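Local coordinates for protein isomaltose glucohydrolase (Kribbella flavida, PDB 5Z3E) that hydrolyses the alpha-1,6-glucosidic bond at the non-reducing end of isomaltose, releasing beta-D-glucose and D-glucose, at residues A[72-77]-A[151-156]; A[76-81]-A[94-99]; A[204-209]-A[253-258]; A[262-267]-A[289-294]. The protein carries 1 engineered substitution. One frame throughout, in Å; residues are numbered along the deposited sequence. Where two conformers were deposited one is given.

Contact 1 of 4, residues A[72-77]-A[151-156]; sequences AWLRDG and DGYGMW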
loop_
_atom_site.group_PDB
_atom_site.type_symbol
_atom_site.label_atom_id
_atom_site.label_comp_id
_atom_site.label_asym_id
_atom_site.label_seq_id
_atom_site.Cartn_x
_atom_site.Cartn_y
_atom_site.Cartn_z
ATOM N N ALA A 72 -5.446 11.297 -6.138
ATOM C CA ALA A 72 -4.555 10.753 -5.130
ATOM C C ALA A 72 -5.236 9.605 -4.410
ATOM O O ALA A 72 -6.441 9.651 -4.156
ATOM C CB ALA A 72 -4.171 11.816 -4.139
ATOM N N TRP A 73 -4.443 8.599 -4.058
ATOM C CA TRP A 73 -4.873 7.467 -3.273
ATOM C C TRP A 73 -4.071 7.425 -1.985
ATOM O O TRP A 73 -2.856 7.659 -1.988
ATOM C CB TRP A 73 -4.608 6.155 -4.003
ATOM C CG TRP A 73 -5.568 5.738 -5.072
ATOM C CD1 TRP A 73 -6.403 4.666 -4.986
ATOM C CD2 TRP A 73 -5.734 6.257 -6.394
ATOM N NE1 TRP A 73 -7.090 4.484 -6.143
ATOM C CE2 TRP A 73 -6.695 5.442 -7.041
ATOM C CE3 TRP A 73 -5.156 7.307 -7.122
ATOM C CZ2 TRP A 73 -7.058 5.630 -8.371
ATOM C CZ3 TRP A 73 -5.528 7.510 -8.447
ATOM C CH2 TRP A 73 -6.476 6.669 -9.057
ATOM N N LEU A 74 -4.722 7.073 -0.879
ATOM C CA LEU A 74 -4.008 6.893 0.371
ATOM C C LEU A 74 -3.058 5.692 0.335
ATOM O O LEU A 74 -2.014 5.732 0.984
ATOM C CB LEU A 74 -4.965 6.776 1.559
ATOM C CG LEU A 74 -5.832 7.983 1.797
ATOM C CD1 LEU A 74 -6.624 7.791 3.076
ATOM C CD2 LEU A 74 -5.061 9.252 1.837
ATOM N N ARG A 75 -3.401 4.631 -0.398
ATOM C CA ARG A 75 -2.509 3.472 -0.538
ATOM C C ARG A 75 -1.205 3.891 -1.210
ATOM O O ARG A 75 -0.123 3.822 -0.629
ATOM C CB ARG A 75 -3.232 2.367 -1.297
ATOM C CG ARG A 75 -2.355 1.229 -1.764
ATOM C CD ARG A 75 -3.168 0.099 -2.357
ATOM N NE ARG A 75 -3.893 0.514 -3.527
ATOM C CZ ARG A 75 -5.217 0.679 -3.610
ATOM N NH1 ARG A 75 -5.725 1.169 -4.720
ATOM N NH2 ARG A 75 -5.997 0.327 -2.614
ATOM N N ASP A 76 -1.316 4.370 -2.452
ATOM C CA ASP A 76 -0.119 4.780 -3.176
ATOM C C ASP A 76 0.630 5.837 -2.385
ATOM O O ASP A 76 1.855 5.829 -2.283
ATOM C CB ASP A 76 -0.464 5.377 -4.539
ATOM C CG ASP A 76 -1.141 4.418 -5.494
ATOM O OD1 ASP A 76 -2.132 3.795 -5.060
ATOM O OD2 ASP A 76 -0.687 4.321 -6.662
ATOM N N GLY A 77 -0.116 6.813 -1.859
ATOM C CA GLY A 77 0.510 7.943 -1.210
ATOM C C GLY A 77 1.246 7.588 0.063
ATOM O O GLY A 77 2.297 8.156 0.348
ATOM N N ASP A 151 -8.473 -0.262 2.852
ATOM C CA ASP A 151 -7.039 -0.458 3.089
ATOM C C ASP A 151 -6.276 0.837 3.257
ATOM O O ASP A 151 -5.342 0.913 4.066
ATOM C CB ASP A 151 -6.390 -1.294 1.973
ATOM C CG ASP A 151 -6.469 -0.652 0.629
ATOM O OD1 ASP A 151 -7.601 -0.536 0.112
ATOM O OD2 ASP A 151 -5.415 -0.227 0.111
ATOM N N GLY A 152 -6.617 1.857 2.475
ATOM C CA GLY A 152 -5.803 3.056 2.451
ATOM C C GLY A 152 -5.771 3.782 3.778
ATOM O O GLY A 152 -4.767 4.380 4.156
ATOM N N TYR A 153 -6.881 3.742 4.514
ATOM C CA TYR A 153 -6.937 4.372 5.816
ATOM C C TYR A 153 -6.015 3.668 6.803
ATOM O O TYR A 153 -5.371 4.313 7.630
ATOM C CB TYR A 153 -8.412 4.411 6.319
ATOM C CG TYR A 153 -9.278 5.227 5.375
ATOM C CD1 TYR A 153 -9.242 6.615 5.398
ATOM C CD2 TYR A 153 -10.081 4.648 4.419
ATOM C CE1 TYR A 153 -9.936 7.371 4.473
ATOM C CE2 TYR A 153 -10.767 5.388 3.489
ATOM C CZ TYR A 153 -10.679 6.772 3.491
ATOM O OH TYR A 153 -11.293 7.583 2.576
ATOM N N GLY A 154 -5.947 2.334 6.728
ATOM C CA GLY A 154 -5.012 1.592 7.562
ATOM C C GLY A 154 -3.569 1.895 7.204
ATOM O O GLY A 154 -2.713 2.079 8.078
ATOM N N MET A 155 -3.268 1.940 5.906
ATOM C CA MET A 155 -1.924 2.272 5.472
ATOM C C MET A 155 -1.519 3.643 5.956
ATOM O O MET A 155 -0.370 3.847 6.362
ATOM C CB MET A 155 -1.803 2.178 3.961
ATOM C CG MET A 155 -2.128 0.807 3.433
ATOM S SD MET A 155 -1.466 0.615 1.795
ATOM C CE MET A 155 -2.180 -0.943 1.294
ATOM N N TRP A 156 -2.431 4.619 5.912
ATOM C CA TRP A 156 -2.039 5.958 6.316
ATOM C C TRP A 156 -1.648 5.981 7.790
ATOM O O TRP A 156 -0.639 6.580 8.169
ATOM C CB TRP A 156 -3.130 6.991 6.042
ATOM C CG TRP A 156 -2.625 8.348 6.451
ATOM C CD1 TRP A 156 -1.542 8.976 5.942
ATOM C CD2 TRP A 156 -3.072 9.163 7.540
ATOM N NE1 TRP A 156 -1.291 10.142 6.601
ATOM C CE2 TRP A 156 -2.209 10.279 7.599
ATOM C CE3 TRP A 156 -4.122 9.070 8.465
ATOM C CZ2 TRP A 156 -2.390 11.314 8.525
ATOM C CZ3 TRP A 156 -4.281 10.096 9.378
ATOM C CH2 TRP A 156 -3.421 11.203 9.399
#

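Contact 2 of 4, residues A[76-81]-A[94-99]; sequences DGSFTA and GRFHDW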
loop_
_atom_site.group_PDB
_atom_site.type_symbol
_atom_site.label_atom_id
_atom_site.label_comp_id
_atom_site.label_asym_id
_atom_site.label_seq_id
_atom_site.Cartn_x
_atom_site.Cartn_y
_atom_site.Cartn_z
ATOM N N ASP A 76 -1.316 4.370 -2.452
ATOM C CA ASP A 76 -0.119 4.780 -3.176
ATOM C C ASP A 76 0.630 5.837 -2.385
ATOM O O ASP A 76 1.855 5.829 -2.283
ATOM C CB ASP A 76 -0.464 5.377 -4.539
ATOM C CG ASP A 76 -1.141 4.418 -5.494
ATOM O OD1 ASP A 76 -2.132 3.795 -5.060
ATOM O OD2 ASP A 76 -0.687 4.321 -6.662
ATOM N N GLY A 77 -0.116 6.813 -1.859
ATOM C CA GLY A 77 0.510 7.943 -1.210
ATOM C C GLY A 77 1.246 7.588 0.063
ATOM O O GLY A 77 2.297 8.156 0.348
ATOM N N SER A 78 0.704 6.647 0.831
ATOM C CA SER A 78 1.327 6.255 2.081
ATOM C C SER A 78 2.647 5.509 1.865
ATOM O O SER A 78 3.633 5.771 2.546
ATOM C CB SER A 78 0.370 5.401 2.902
ATOM O OG SER A 78 -0.735 6.157 3.363
ATOM N N PHE A 79 2.675 4.583 0.898
ATOM C CA PHE A 79 3.941 3.935 0.582
ATOM C C PHE A 79 4.934 4.922 -0.025
ATOM O O PHE A 79 6.126 4.858 0.254
ATOM C CB PHE A 79 3.737 2.727 -0.330
ATOM C CG PHE A 79 3.262 1.498 0.379
ATOM C CD1 PHE A 79 4.090 0.807 1.252
ATOM C CD2 PHE A 79 2.018 0.957 0.105
ATOM C CE1 PHE A 79 3.661 -0.356 1.875
ATOM C CE2 PHE A 79 1.623 -0.233 0.673
ATOM C CZ PHE A 79 2.432 -0.863 1.598
ATOM N N THR A 80 4.452 5.831 -0.872
ATOM C CA THR A 80 5.293 6.878 -1.416
ATOM C C THR A 80 5.906 7.692 -0.292
ATOM O O THR A 80 7.115 7.946 -0.263
ATOM C CB THR A 80 4.505 7.752 -2.416
ATOM O OG1 THR A 80 4.047 6.945 -3.508
ATOM C CG2 THR A 80 5.330 8.863 -2.988
ATOM N N ALA A 81 5.064 8.113 0.655
ATOM C CA ALA A 81 5.518 8.901 1.783
ATOM C C ALA A 81 6.541 8.177 2.630
ATOM O O ALA A 81 7.471 8.790 3.154
ATOM C CB ALA A 81 4.324 9.313 2.650
ATOM N N GLY A 94 6.042 15.271 5.381
ATOM C CA GLY A 94 5.157 15.985 6.278
ATOM C C GLY A 94 4.037 16.693 5.576
ATOM O O GLY A 94 2.922 16.780 6.112
ATOM N N ARG A 95 4.300 17.231 4.392
ATOM C CA ARG A 95 3.248 17.897 3.632
ATOM C C ARG A 95 2.192 16.897 3.147
ATOM O O ARG A 95 1.008 17.247 3.087
ATOM C CB ARG A 95 3.787 18.706 2.470
ATOM C CG ARG A 95 4.620 19.928 2.939
ATOM C CD ARG A 95 4.484 21.112 1.990
ATOM N NE ARG A 95 3.142 21.606 2.055
ATOM C CZ ARG A 95 2.452 22.065 0.916
ATOM N NH1 ARG A 95 1.232 22.436 1.051
ATOM N NH2 ARG A 95 3.066 22.111 -0.282
ATOM N N PHE A 96 2.607 15.676 2.797
ATOM C CA PHE A 96 1.637 14.642 2.485
ATOM C C PHE A 96 0.764 14.338 3.705
ATOM O O PHE A 96 -0.461 14.275 3.596
ATOM C CB PHE A 96 2.336 13.369 1.989
ATOM C CG PHE A 96 1.382 12.225 1.836
ATOM C CD1 PHE A 96 0.487 12.194 0.778
ATOM C CD2 PHE A 96 1.358 11.210 2.772
ATOM C CE1 PHE A 96 -0.407 11.145 0.667
ATOM C CE2 PHE A 96 0.468 10.179 2.640
ATOM C CZ PHE A 96 -0.406 10.151 1.596
ATOM N N HIS A 97 1.376 14.139 4.864
ATOM C CA HIS A 97 0.597 13.855 6.061
ATOM C C HIS A 97 -0.304 15.017 6.415
ATOM O O HIS A 97 -1.442 14.810 6.849
ATOM C CB HIS A 97 1.494 13.432 7.208
ATOM C CG HIS A 97 2.190 12.157 6.916
ATOM N ND1 HIS A 97 1.489 11.018 6.601
ATOM C CD2 HIS A 97 3.511 11.874 6.827
ATOM C CE1 HIS A 97 2.382 10.083 6.341
ATOM N NE2 HIS A 97 3.611 10.568 6.456
ATOM N N ASP A 98 0.177 16.254 6.227
ATOM C CA ASP A 98 -0.700 17.410 6.423
ATOM C C ASP A 98 -1.920 17.299 5.538
ATOM O O ASP A 98 -3.054 17.543 5.978
ATOM C CB ASP A 98 0.041 18.706 6.071
ATOM C CG ASP A 98 1.055 19.177 7.088
ATOM O OD1 ASP A 98 1.037 18.705 8.262
ATOM O OD2 ASP A 98 1.866 20.055 6.704
ATOM N N TRP A 99 -1.709 16.999 4.268
ATOM C CA TRP A 99 -2.814 16.924 3.322
ATOM C C TRP A 99 -3.816 15.870 3.759
ATOM O O TRP A 99 -5.020 16.147 3.829
ATOM C CB TRP A 99 -2.288 16.678 1.911
ATOM C CG TRP A 99 -3.388 16.526 0.916
ATOM C CD1 TRP A 99 -4.097 17.510 0.323
ATOM C CD2 TRP A 99 -3.932 15.289 0.434
ATOM N NE1 TRP A 99 -5.063 16.983 -0.489
ATOM C CE2 TRP A 99 -4.987 15.617 -0.453
ATOM C CE3 TRP A 99 -3.625 13.948 0.647
ATOM C CZ2 TRP A 99 -5.725 14.646 -1.091
ATOM C CZ3 TRP A 99 -4.347 12.997 -0.001
ATOM C CH2 TRP A 99 -5.393 13.342 -0.854
HETATM O O HOH W 1 6.030 9.260 5.675
#

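Contact 3 of 4, residues A[204-209]-A[253-258]; sequences RHVSTL and GHLVKW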
loop_
_atom_site.group_PDB
_atom_site.type_symbol
_atom_site.label_atom_id
_atom_site.label_comp_id
_atom_site.label_asym_id
_atom_site.label_seq_id
_atom_site.Cartn_x
_atom_site.Cartn_y
_atom_site.Cartn_z
ATOM N N ARG A 204 -13.526 -10.436 1.682
ATOM C CA ARG A 204 -12.695 -9.788 2.693
ATOM C C ARG A 204 -11.270 -10.218 2.417
ATOM O O ARG A 204 -10.911 -11.396 2.521
ATOM C CB ARG A 204 -13.173 -10.134 4.092
ATOM C CG ARG A 204 -14.574 -9.578 4.328
ATOM C CD ARG A 204 -15.095 -9.680 5.709
ATOM N NE ARG A 204 -15.356 -11.050 6.104
ATOM C CZ ARG A 204 -15.745 -11.378 7.318
ATOM N NH1 ARG A 204 -15.934 -10.429 8.232
ATOM N NH2 ARG A 204 -15.942 -12.641 7.639
ATOM N N HIS A 205 -10.485 -9.249 1.978
ATOM C CA HIS A 205 -9.194 -9.502 1.359
ATOM C C HIS A 205 -8.103 -9.456 2.402
ATOM O O HIS A 205 -8.043 -8.533 3.204
ATOM C CB HIS A 205 -8.969 -8.489 0.237
ATOM C CG HIS A 205 -10.060 -8.564 -0.750
ATOM N ND1 HIS A 205 -10.117 -9.566 -1.694
ATOM C CD2 HIS A 205 -11.184 -7.812 -0.843
ATOM C CE1 HIS A 205 -11.246 -9.398 -2.353
ATOM N NE2 HIS A 205 -11.921 -8.356 -1.859
ATOM N N VAL A 206 -7.213 -10.446 2.403
ATOM C CA VAL A 206 -6.231 -10.561 3.465
ATOM C C VAL A 206 -5.242 -9.392 3.459
ATOM O O VAL A 206 -4.866 -8.945 4.552
ATOM C CB VAL A 206 -5.598 -11.961 3.451
ATOM C CG1 VAL A 206 -4.448 -12.079 4.433
ATOM C CG2 VAL A 206 -6.669 -12.993 3.789
ATOM N N SER A 207 -4.861 -8.847 2.306
ATOM C CA SER A 207 -3.979 -7.695 2.330
ATOM C C SER A 207 -4.700 -6.395 2.715
ATOM O O SER A 207 -4.033 -5.426 3.092
ATOM C CB SER A 207 -3.211 -7.525 1.034
ATOM O OG SER A 207 -4.101 -7.242 -0.022
ATOM N N THR A 208 -6.023 -6.364 2.634
ATOM C CA THR A 208 -6.806 -5.248 3.174
ATOM C C THR A 208 -6.909 -5.352 4.694
ATOM O O THR A 208 -6.600 -4.405 5.415
ATOM C CB THR A 208 -8.181 -5.166 2.510
ATOM O OG1 THR A 208 -7.978 -4.935 1.124
ATOM C CG2 THR A 208 -9.025 -4.088 3.147
ATOM N N LEU A 209 -7.306 -6.528 5.170
ATOM C CA LEU A 209 -7.280 -6.804 6.604
ATOM C C LEU A 209 -5.900 -6.533 7.154
ATOM O O LEU A 209 -5.747 -5.974 8.254
ATOM C CB LEU A 209 -7.705 -8.246 6.858
ATOM C CG LEU A 209 -9.178 -8.538 6.585
ATOM C CD1 LEU A 209 -9.408 -10.046 6.519
ATOM C CD2 LEU A 209 -10.077 -7.901 7.630
ATOM N N GLY A 253 -0.649 -23.775 4.999
ATOM C CA GLY A 253 0.446 -23.069 5.629
ATOM C C GLY A 253 0.713 -21.657 5.148
ATOM O O GLY A 253 1.600 -21.009 5.702
ATOM N N HIS A 254 0.005 -21.186 4.122
ATOM C CA HIS A 254 0.248 -19.855 3.586
ATOM C C HIS A 254 -0.988 -18.979 3.689
ATOM O O HIS A 254 -2.129 -19.463 3.676
ATOM C CB HIS A 254 0.726 -19.890 2.107
ATOM C CG HIS A 254 -0.199 -20.599 1.171
ATOM N ND1 HIS A 254 -1.352 -20.037 0.654
ATOM C CD2 HIS A 254 -0.140 -21.845 0.637
ATOM C CE1 HIS A 254 -1.948 -20.899 -0.149
ATOM N NE2 HIS A 254 -1.245 -22.006 -0.166
ATOM N N LEU A 255 -0.784 -17.667 3.747
ATOM C CA LEU A 255 -1.896 -16.740 3.589
ATOM C C LEU A 255 -2.535 -16.928 2.220
ATOM O O LEU A 255 -1.891 -17.375 1.259
ATOM C CB LEU A 255 -1.407 -15.299 3.741
ATOM C CG LEU A 255 -0.836 -14.931 5.118
ATOM C CD1 LEU A 255 -0.195 -13.566 5.068
ATOM C CD2 LEU A 255 -1.903 -14.954 6.185
ATOM N N VAL A 256 -3.807 -16.550 2.123
ATOM C CA VAL A 256 -4.559 -16.578 0.880
ATOM C C VAL A 256 -5.121 -15.211 0.553
ATOM O O VAL A 256 -5.191 -14.316 1.393
ATOM C CB VAL A 256 -5.651 -17.655 0.896
ATOM C CG1 VAL A 256 -5.023 -19.037 0.971
ATOM C CG2 VAL A 256 -6.628 -17.420 2.028
ATOM N N LYS A 257 -5.550 -15.085 -0.699
ATOM C CA LYS A 257 -5.943 -13.824 -1.273
ATOM C C LYS A 257 -7.125 -13.176 -0.547
ATOM O O LYS A 257 -7.100 -11.973 -0.238
ATOM C CB LYS A 257 -6.216 -14.126 -2.739
ATOM C CG LYS A 257 -6.761 -13.077 -3.547
ATOM C CD LYS A 257 -6.644 -13.431 -5.029
ATOM C CE LYS A 257 -7.415 -12.498 -5.774
ATOM N NZ LYS A 257 -6.798 -11.261 -5.877
ATOM N N TRP A 258 -8.167 -13.933 -0.294
ATOM C CA TRP A 258 -9.298 -13.466 0.493
ATOM C C TRP A 258 -9.750 -14.601 1.385
ATOM O O TRP A 258 -9.462 -15.777 1.158
ATOM C CB TRP A 258 -10.422 -12.884 -0.374
ATOM C CG TRP A 258 -11.079 -13.779 -1.389
ATOM C CD1 TRP A 258 -11.905 -14.841 -1.152
ATOM C CD2 TRP A 258 -11.067 -13.597 -2.811
ATOM N NE1 TRP A 258 -12.395 -15.328 -2.340
ATOM C CE2 TRP A 258 -11.902 -14.578 -3.370
ATOM C CE3 TRP A 258 -10.452 -12.693 -3.656
ATOM C CZ2 TRP A 258 -12.135 -14.666 -4.750
ATOM C CZ3 TRP A 258 -10.672 -12.791 -5.018
ATOM C CH2 TRP A 258 -11.506 -13.770 -5.546
HETATM O O HOH W 2 -5.082 -10.134 -0.225
#

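Contact 4 of 4, residues A[262-267]-A[289-294]; sequences SAVDGS and RAAVAK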
loop_
_atom_site.group_PDB
_atom_site.type_symbol
_atom_site.label_atom_id
_atom_site.label_comp_id
_atom_site.label_asym_id
_atom_site.label_seq_id
_atom_site.Cartn_x
_atom_site.Cartn_y
_atom_site.Cartn_z
ATOM N N SER A 262 -8.324 -20.318 -1.824
ATOM C CA SER A 262 -7.104 -21.110 -1.773
ATOM C C SER A 262 -5.898 -20.434 -2.424
ATOM O O SER A 262 -4.767 -20.844 -2.159
ATOM C CB SER A 262 -7.333 -22.479 -2.424
ATOM O OG SER A 262 -7.693 -22.363 -3.782
ATOM N N ALA A 263 -6.111 -19.475 -3.292
ATOM C CA ALA A 263 -5.031 -18.885 -4.090
ATOM C C ALA A 263 -4.331 -17.771 -3.351
ATOM O O ALA A 263 -4.856 -17.217 -2.393
ATOM C CB ALA A 263 -5.560 -18.388 -5.385
ATOM N N VAL A 264 -3.151 -17.421 -3.848
ATOM C CA VAL A 264 -2.415 -16.271 -3.344
ATOM C C VAL A 264 -2.603 -15.052 -4.232
ATOM O O VAL A 264 -3.097 -15.111 -5.342
ATOM C CB VAL A 264 -0.919 -16.581 -3.110
ATOM C CG1 VAL A 264 -0.755 -17.625 -2.034
ATOM C CG2 VAL A 264 -0.169 -16.960 -4.381
ATOM N N ASP A 265 -2.198 -13.905 -3.701
ATOM C CA ASP A 265 -2.166 -12.612 -4.384
ATOM C C ASP A 265 -0.791 -12.023 -4.098
ATOM O O ASP A 265 -0.238 -12.215 -3.011
ATOM C CB ASP A 265 -3.292 -11.705 -3.872
ATOM C CG ASP A 265 -3.429 -10.395 -4.622
ATOM O OD1 ASP A 265 -2.645 -9.454 -4.313
ATOM O OD2 ASP A 265 -4.303 -10.291 -5.505
ATOM N N GLY A 266 -0.243 -11.271 -5.051
ATOM C CA GLY A 266 1.064 -10.700 -4.881
ATOM C C GLY A 266 1.169 -9.650 -3.780
ATOM O O GLY A 266 2.262 -9.324 -3.342
ATOM N N SER A 267 0.033 -9.119 -3.320
ATOM C CA SER A 267 0.030 -8.190 -2.196
ATOM C C SER A 267 0.261 -8.863 -0.851
ATOM O O SER A 267 0.545 -8.182 0.136
ATOM C CB SER A 267 -1.282 -7.414 -2.156
ATOM O OG SER A 267 -2.387 -8.257 -1.890
ATOM N N ARG A 289 5.786 -16.259 1.335
ATOM C CA ARG A 289 6.797 -15.796 0.383
ATOM C C ARG A 289 7.035 -16.858 -0.683
ATOM O O ARG A 289 7.157 -16.534 -1.861
ATOM C CB ARG A 289 8.109 -15.449 1.079
ATOM C CG ARG A 289 8.042 -14.243 1.991
ATOM C CD ARG A 289 9.426 -13.798 2.464
ATOM N NE ARG A 289 10.170 -14.844 3.145
ATOM C CZ ARG A 289 10.132 -15.085 4.439
ATOM N NH1 ARG A 289 9.448 -14.310 5.275
ATOM N NH2 ARG A 289 10.778 -16.150 4.919
ATOM N N ALA A 290 7.126 -18.125 -0.272
ATOM C CA ALA A 290 7.386 -19.205 -1.222
ATOM C C ALA A 290 6.249 -19.384 -2.200
ATOM O O ALA A 290 6.481 -19.649 -3.393
ATOM C CB ALA A 290 7.672 -20.514 -0.462
ATOM N N ALA A 291 5.012 -19.269 -1.724
ATOM C CA ALA A 291 3.844 -19.443 -2.595
ATOM C C ALA A 291 3.736 -18.320 -3.601
ATOM O O ALA A 291 3.436 -18.537 -4.777
ATOM C CB ALA A 291 2.599 -19.564 -1.767
ATOM N N VAL A 292 3.957 -17.084 -3.154
ATOM C CA VAL A 292 3.954 -15.963 -4.074
ATOM C C VAL A 292 5.060 -16.138 -5.111
ATOM O O VAL A 292 4.864 -15.913 -6.313
ATOM C CB VAL A 292 4.069 -14.632 -3.309
ATOM C CG1 VAL A 292 4.316 -13.471 -4.263
ATOM C CG2 VAL A 292 2.809 -14.398 -2.480
ATOM N N ALA A 293 6.258 -16.536 -4.657
ATOM C CA ALA A 293 7.364 -16.714 -5.593
ATOM C C ALA A 293 7.015 -17.766 -6.647
ATOM O O ALA A 293 7.213 -17.560 -7.842
ATOM C CB ALA A 293 8.610 -17.075 -4.831
ATOM N N LYS A 294 6.501 -18.903 -6.192
ATOM C CA LYS A 294 6.200 -19.988 -7.105
ATOM C C LYS A 294 5.058 -19.652 -8.055
ATOM O O LYS A 294 5.120 -19.943 -9.262
ATOM C CB LYS A 294 5.848 -21.250 -6.314
ATOM C CG LYS A 294 5.540 -22.438 -7.191
ATOM C CD LYS A 294 5.408 -23.702 -6.441
ATOM C CE LYS A 294 5.433 -24.860 -7.497
ATOM N NZ LYS A 294 4.631 -25.999 -7.020
#

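Contact 1 of 4, residues A[72-77]-A[151-156]
Asp151, at the start of helix 151-167, forms a salt bridge with Arg75 of helix 74-87. NH2 of Arg75 donates to OD2 of Asp151 at 2.8 Å, with a fairly straight N-H...O angle of 153°. Guanidinium and carboxylate are turned nearly coplanar, 13° apart, and OD2 receives the proton on its syn lone pair. Chi1 of Asp151 (62°) sets CG between backbone N and carbonyl carbon, while the arginine chain bends at chi3, and NH2 meets OD2 edge-on. At Gly152 the main chains close in, its CA lying 4.5 Å from CA of Arg75; Gly152 has no side chain to hold them apart, and CB of Leu74 rests 3.5 Å from its carbonyl O. Tyr153 leaves its helix away from the partner, yet its ring returns, and CE1 meets CD1 of Leu74 obliquely at 3.6 Å. Its hydroxyl is hydrogen-bonded to Pro131 O. In the conformer of Met155 given, SD lies 3.7 Å from CG of Arg75. Asp151 and Gln149 OE1, a second acceptor for NH2, hold the guanidinium. NH1 and Asp76 OD1 are hydrogen-bonded to one oxygen of a glycerol, probably from the crystallisation liquor. Asp151 probably offsets part of the charge of buried Arg75, whose side chain, about 5 Å from that of Glu198, the inferred proton donor, probably contributes to the polar lining of the pocket.

Contact 2 of 4, residues A[76-81]-A[94-99]
Gly77 lies directly against the ring of Phe96, where helices 74-87 and 90-105 pass each other antiparallel. The axes of the two short segments approach to 10.2 Å, with their directions 153° apart. With no side chain on Gly77, the phenyl ring can close onto the main chain itself: CZ of Phe96 is 3.4 Å from the carbonyl carbon of Gly77. The carbonyl O of Gly77 sits 3.5 Å above one ring face, displaced toward the rim. Phe96 reaches across because its CG is anti to the backbone N (chi1 172°), which projects the ring at helix 74-87. Ser78 adds its backbone N near the same CZ, while its hydroxyl is hydrogen-bonded back to Leu74 O within its own helix. One turn after Gly77, the methyl of Ala81 meets the CD2 side of the ring obliquely, CB lying 3.5 Å from CD2 of Phe96. The same methyl comes 4.1 Å from NE2 of His97, whose ring turns a face to CD2 of Phe96. A water joins the helices here: it lies in the imidazole plane, 2.9 Å from NE2 of His97, and donates a weak bond of 2.9 Å to the carbonyl O of Ala81. Joined by a short turn, the two helices form an antiparallel hairpin. Helix 151-167 packs beside it, with Trp156 touching Ser78 and hydrogen-bonded to ND1 of His97; Tyr59 meets the ring of Phe96, and helix 382-394 packs against Phe79.

Contact 3 of 4, residues A[204-209]-A[253-258]
His205 and Trp258 send their side chains out together, one beside the other, where their backbones form a single beta bridge. Chi1 of Trp258 (60°) stands CG between its own N and carbonyl carbon. The rings meet obliquely, planes at 87°, with CE1 of His205 3.6 Å from CE3 of Trp258. NE2 of His205 is hydrogen-bonded to His200 O, which helps fix the imidazole rotation. Val206 opens helix 206-220 with CG2 anti to its carbonyl carbon; this methyl presses on the carbonyl O of Val256 at 3.1 Å, a tight fit. CG1 faces CD2 of Leu255 at 4.2 Å. The carbonyl O of Lys257 is gripped twice: by N of Val206 at 3.1 Å, from above the carbonyl plane, and by a water that donates to it at 2.7 Å. That water accepts from N of Ser207 at 2.8 Å. One carbonyl, directly and through water, thus satisfies two N-H groups in the first turn of the helix. The contact borders the catalytic region: the side chain of His205 is about 3 Å from that of Asp195, a predicted proton acceptor, and NZ of Lys257 pairs with Asp265 and only weakly, at long range, with Asp195.

Contact 4 of 4, residues A[262-267]-A[289-294]
Val264 directs its side chain at helix 283-296 and splits its two methyls between neighbouring positions there. CG1 faces CB of Ala291 at 3.9 Å, methyl against methyl. CG2, set between the backbone N and carbonyl carbon of its own residue, lies 4.0 Å from the carbonyl O of Ala291. Val292 answers from the helix, its CB leaving along the flank of the loop instead of straight at it. Its CG1, anti to the backbone N (chi1 170°), reaches to 4.3 Å from CA of Gly266. The other methyl, CG2, comes 4.4 Å from CG2 of Val264. It also lies 3.8 Å from the carbonyl O of Asp265. The branched side chain therefore spans the loop from Val264 to Gly266, and no hydrogen bond crosses between the segments. Asp265 alternates with Val264 and points the opposite way, off the helix. Its OD1 takes two bonds from Ser267: N at 2.9 Å, on the anti side, and OG at 2.7 Å, from above the carboxylate plane. OD2 is taken up by Lys257 and by a hydrogen bond with Trp197, so both oxygens are held. The bond from Ser267 N to OD1 makes residues 265-267 an Asx turn. Here it shapes a loop with an apolar side on the helix and a polar side facing off it. The side chain of Asp265 is about 5 Å from that of Asp195, the predicted proton acceptor, so the loop probably borders the active site of the family 15 (alpha/alpha)6 barrel.

In the fold
All four contacts are buried, but depth and chemistry differ. Contact 1 lies deepest, about 6 Å from the chain's centre, and alone has a salt bridge between its segments; contact 4, about 17 Å out, joins its segments by apolar packing, with no hydrogen bond, and its helix 283-296 also carries exposed residues, Ala290 and Lys294. Contacts 1 and 2 share helix 74-87, whose start lies near Glu198, the inferred proton donor, while its next turns pack on helix 90-105. Contacts 3 and 4 lie opposite contact 2 across the centre, tied by the Lys257-Asp265 salt bridge and by Ser207 with Ser267, probably hydrogen-bonded. Contact 3 combines backbone and water bonds with ring and valine packing, and touches contact 1 where Thr208 packs on Asp151.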